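Long-range contact in hydrazine synthase subunit alpha (Candidatus Kuenenia stuttgartiensis, PDB 5C2V), which forms part of the hydrazine synthase complex and condenses hydroxylamine with ammonia to give hydrazine, carrying two c-type hemes: residues Y223-P231 against L240-G248. Sequence-based numbering, arbitrary orientation.
Sequences YNLSSNFDP and LFSSVQANG
The hydroxyl of S243 donates a hydrogen bond to the side-chain oxygen of N228, OG to OD1 2.8 Å, within the plane of that carbonyl. The same oxygen accepts a second hydrogen bond, from ND2 of N224, which also donates to the backbone O of V244 at 3.2 Å; both acceptors lie close to the N224 amide plane, although ND2 stands above the plane of each carbonyl it meets. With CG anti to the backbone N (chi1 -169°), the N224 amide extends toward the second strand, and it is held at both ends, by these bonds at ND2 and by S226 N, which donates to OD1 in an Asx turn. Along the backbones, F229 and S242 form an antiparallel hydrogen-bonded pair, F229 N to S242 O and S242 N to F229 O both 3.0 Å, and V244 N reaches S227 O at 3.2 Å. These are the first two strands, 228-233 and 239-245, of a four-stranded antiparallel sheet, consistent with a blade of the N-terminal six-bladed beta-propeller. On the F229 face of the hairpin, S242 CB lies over the phenyl ring in a CH-pi contact, 3.8 Å from its centroid, while V244 CG2 meets the ring edge at CE1; S242 OG hydrogen-bonds to R286 O. On the other face, F241 CE2 packs 3.7 Å from N228 CG, with ring and amide planes 68° apart. Farther along, the side chain of Q245 comes within about 5 Å of a bound heme c, its OE1 hydrogen-bonded to T544 OG1.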
loop_
_atom_site.group_PDB
_atom_site.type_symbol
_atom_site.label_atom_id
_atom_site.label_comp_id
_atom_site.label_asym_id
_atom_site.label_seq_id
_atom_site.Cartn_x
_atom_site.Cartn_y
_atom_site.Cartn_z
ATOM N N TYR D 223 8.391 -15.700 -23.089
ATOM C CA TYR D 223 9.772 -15.448 -22.680
ATOM C C TYR D 223 10.003 -14.795 -21.305
ATOM O O TYR D 223 11.129 -14.403 -20.996
ATOM C CB TYR D 223 10.456 -14.669 -23.797
ATOM C CG TYR D 223 10.563 -15.570 -25.004
ATOM C CD1 TYR D 223 9.587 -15.565 -25.993
ATOM C CD2 TYR D 223 11.591 -16.496 -25.106
ATOM C CE1 TYR D 223 9.663 -16.419 -27.075
ATOM C CE2 TYR D 223 11.678 -17.352 -26.183
ATOM C CZ TYR D 223 10.712 -17.311 -27.165
ATOM O OH TYR D 223 10.799 -18.167 -28.239
ATOM N N ASN D 224 8.947 -14.660 -20.503
ATOM C CA ASN D 224 9.033 -14.039 -19.172
ATOM C C ASN D 224 10.179 -14.582 -18.310
ATOM O O ASN D 224 10.407 -15.790 -18.249
ATOM C CB ASN D 224 7.709 -14.232 -18.422
ATOM C CG ASN D 224 7.615 -13.394 -17.151
ATOM O OD1 ASN D 224 8.579 -12.756 -16.733
ATOM N ND2 ASN D 224 6.443 -13.412 -16.523
ATOM N N LEU D 225 10.895 -13.671 -17.651
ATOM C CA LEU D 225 12.032 -14.033 -16.805
ATOM C C LEU D 225 11.594 -14.662 -15.486
ATOM O O LEU D 225 12.403 -15.264 -14.778
ATOM C CB LEU D 225 12.909 -12.809 -16.532
ATOM C CG LEU D 225 13.920 -12.465 -17.627
ATOM C CD1 LEU D 225 14.747 -11.247 -17.246
ATOM C CD2 LEU D 225 14.821 -13.656 -17.901
ATOM N N SER D 226 10.316 -14.515 -15.157
ATOM C CA SER D 226 9.739 -15.234 -14.030
ATOM C C SER D 226 8.734 -16.248 -14.555
ATOM O O SER D 226 8.502 -16.334 -15.760
ATOM C CB SER D 226 9.083 -14.275 -13.036
ATOM O OG SER D 226 10.061 -13.599 -12.262
ATOM N N SER D 227 8.131 -17.007 -13.649
ATOM C CA SER D 227 7.340 -18.169 -14.039
ATOM C C SER D 227 5.973 -17.835 -14.633
ATOM O O SER D 227 5.180 -17.109 -14.035
ATOM C CB SER D 227 7.154 -19.093 -12.836
ATOM O OG SER D 227 8.395 -19.629 -12.408
ATOM N N ASN D 228 5.717 -18.377 -15.820
ATOM C CA ASN D 228 4.374 -18.418 -16.390
ATOM C C ASN D 228 3.830 -19.832 -16.252
ATOM O O ASN D 228 4.514 -20.796 -16.596
ATOM C CB ASN D 228 4.378 -17.987 -17.857
ATOM C CG ASN D 228 4.549 -16.492 -18.027
ATOM O OD1 ASN D 228 4.198 -15.713 -17.144
ATOM N ND2 ASN D 228 5.082 -16.085 -19.173
ATOM N N PHE D 229 2.610 -19.966 -15.744
ATOM C CA PHE D 229 2.098 -21.293 -15.419
ATOM C C PHE D 229 0.579 -21.412 -15.462
ATOM O O PHE D 229 -0.130 -20.432 -15.687
ATOM C CB PHE D 229 2.599 -21.707 -14.034
ATOM C CG PHE D 229 2.208 -20.755 -12.935
ATOM C CD1 PHE D 229 2.977 -19.633 -12.663
ATOM C CD2 PHE D 229 1.082 -20.990 -12.164
ATOM C CE1 PHE D 229 2.623 -18.760 -11.651
ATOM C CE2 PHE D 229 0.722 -20.120 -11.151
ATOM C CZ PHE D 229 1.495 -19.005 -10.894
ATOM N N ASP D 230 0.104 -22.631 -15.217
ATOM C CA ASP D 230 -1.319 -22.970 -15.222
ATOM C C ASP D 230 -2.077 -22.457 -16.450
ATOM O O ASP D 230 -2.966 -21.615 -16.323
ATOM C CB ASP D 230 -1.983 -22.438 -13.950
ATOM C CG ASP D 230 -1.502 -23.155 -12.703
ATOM O OD1 ASP D 230 -0.501 -23.899 -12.792
ATOM O OD2 ASP D 230 -2.119 -22.973 -11.633
ATOM N N PRO D 231 -1.732 -22.969 -17.644
ATOM C CA PRO D 231 -2.431 -22.553 -18.864
ATOM C C PRO D 231 -3.817 -23.185 -18.987
ATOM O O PRO D 231 -4.017 -24.321 -18.559
ATOM C CB PRO D 231 -1.506 -23.044 -19.978
ATOM C CG PRO D 231 -0.846 -24.243 -19.398
ATOM C CD PRO D 231 -0.677 -23.961 -17.928
ATOM N N LEU D 240 -5.390 -18.848 -21.327
ATOM C CA LEU D 240 -5.493 -18.156 -20.046
ATOM C C LEU D 240 -4.508 -18.740 -19.039
ATOM O O LEU D 240 -4.468 -19.953 -18.842
ATOM C CB LEU D 240 -6.919 -18.256 -19.501
ATOM C CG LEU D 240 -7.201 -17.651 -18.124
ATOM C CD1 LEU D 240 -7.403 -16.148 -18.220
ATOM C CD2 LEU D 240 -8.405 -18.322 -17.479
ATOM N N PHE D 241 -3.718 -17.883 -18.397
ATOM C CA PHE D 241 -2.719 -18.369 -17.450
ATOM C C PHE D 241 -2.294 -17.332 -16.414
ATOM O O PHE D 241 -2.754 -16.188 -16.425
ATOM C CB PHE D 241 -1.483 -18.875 -18.204
ATOM C CG PHE D 241 -0.775 -17.813 -19.001
ATOM C CD1 PHE D 241 -1.241 -17.435 -20.249
ATOM C CD2 PHE D 241 0.370 -17.207 -18.508
ATOM C CE1 PHE D 241 -0.589 -16.463 -20.985
ATOM C CE2 PHE D 241 1.028 -16.235 -19.241
ATOM C CZ PHE D 241 0.547 -15.864 -20.481
ATOM N N SER D 242 -1.404 -17.755 -15.520
ATOM C CA SER D 242 -0.878 -16.893 -14.470
ATOM C C SER D 242 0.540 -16.452 -14.802
ATOM O O SER D 242 1.354 -17.245 -15.276
ATOM C CB SER D 242 -0.903 -17.610 -13.119
ATOM O OG SER D 242 -2.214 -18.019 -12.775
ATOM N N SER D 243 0.832 -15.182 -14.548
ATOM C CA SER D 243 2.138 -14.621 -14.852
ATOM C C SER D 243 2.715 -13.899 -13.644
ATOM O O SER D 243 2.034 -13.102 -13.000
ATOM C CB SER D 243 2.044 -13.661 -16.040
ATOM O OG SER D 243 3.325 -13.183 -16.413
ATOM N N VAL D 244 3.975 -14.177 -13.337
ATOM C CA VAL D 244 4.633 -13.498 -12.235
ATOM C C VAL D 244 5.367 -12.277 -12.762
ATOM O O VAL D 244 6.365 -12.408 -13.472
ATOM C CB VAL D 244 5.630 -14.425 -11.509
ATOM C CG1 VAL D 244 6.371 -13.663 -10.420
ATOM C CG2 VAL D 244 4.911 -15.632 -10.930
ATOM N N GLN D 245 4.883 -11.088 -12.420
ATOM C CA GLN D 245 5.605 -9.889 -12.805
ATOM C C GLN D 245 6.367 -9.387 -11.588
ATOM O O GLN D 245 5.807 -8.736 -10.696
ATOM C CB GLN D 245 4.637 -8.828 -13.334
ATOM C CG GLN D 245 3.733 -9.324 -14.458
ATOM C CD GLN D 245 4.476 -9.514 -15.768
ATOM O OE1 GLN D 245 5.324 -8.702 -16.137
ATOM N NE2 GLN D 245 4.166 -10.597 -16.472
ATOM N N ALA D 246 7.652 -9.728 -11.566
ATOM C CA ALA D 246 8.575 -9.352 -10.503
ATOM C C ALA D 246 9.590 -8.270 -10.876
ATOM O O ALA D 246 10.423 -7.917 -10.042
ATOM C CB ALA D 246 9.307 -10.590 -10.003
ATOM N N ASN D 247 9.541 -7.761 -12.107
ATOM C CA ASN D 247 10.686 -7.034 -12.669
ATOM C C ASN D 247 11.163 -5.885 -11.789
ATOM O O ASN D 247 10.416 -4.956 -11.500
ATOM C CB ASN D 247 10.342 -6.495 -14.065
ATOM C CG ASN D 247 11.521 -5.800 -14.738
ATOM O OD1 ASN D 247 12.671 -5.952 -14.323
ATOM N ND2 ASN D 247 11.234 -5.033 -15.784
ATOM N N GLY D 248 12.433 -5.948 -11.403
ATOM C CA GLY D 248 13.028 -4.969 -10.513
ATOM C C GLY D 248 12.283 -4.724 -9.213
ATOM O O GLY D 248 11.869 -5.656 -8.521
#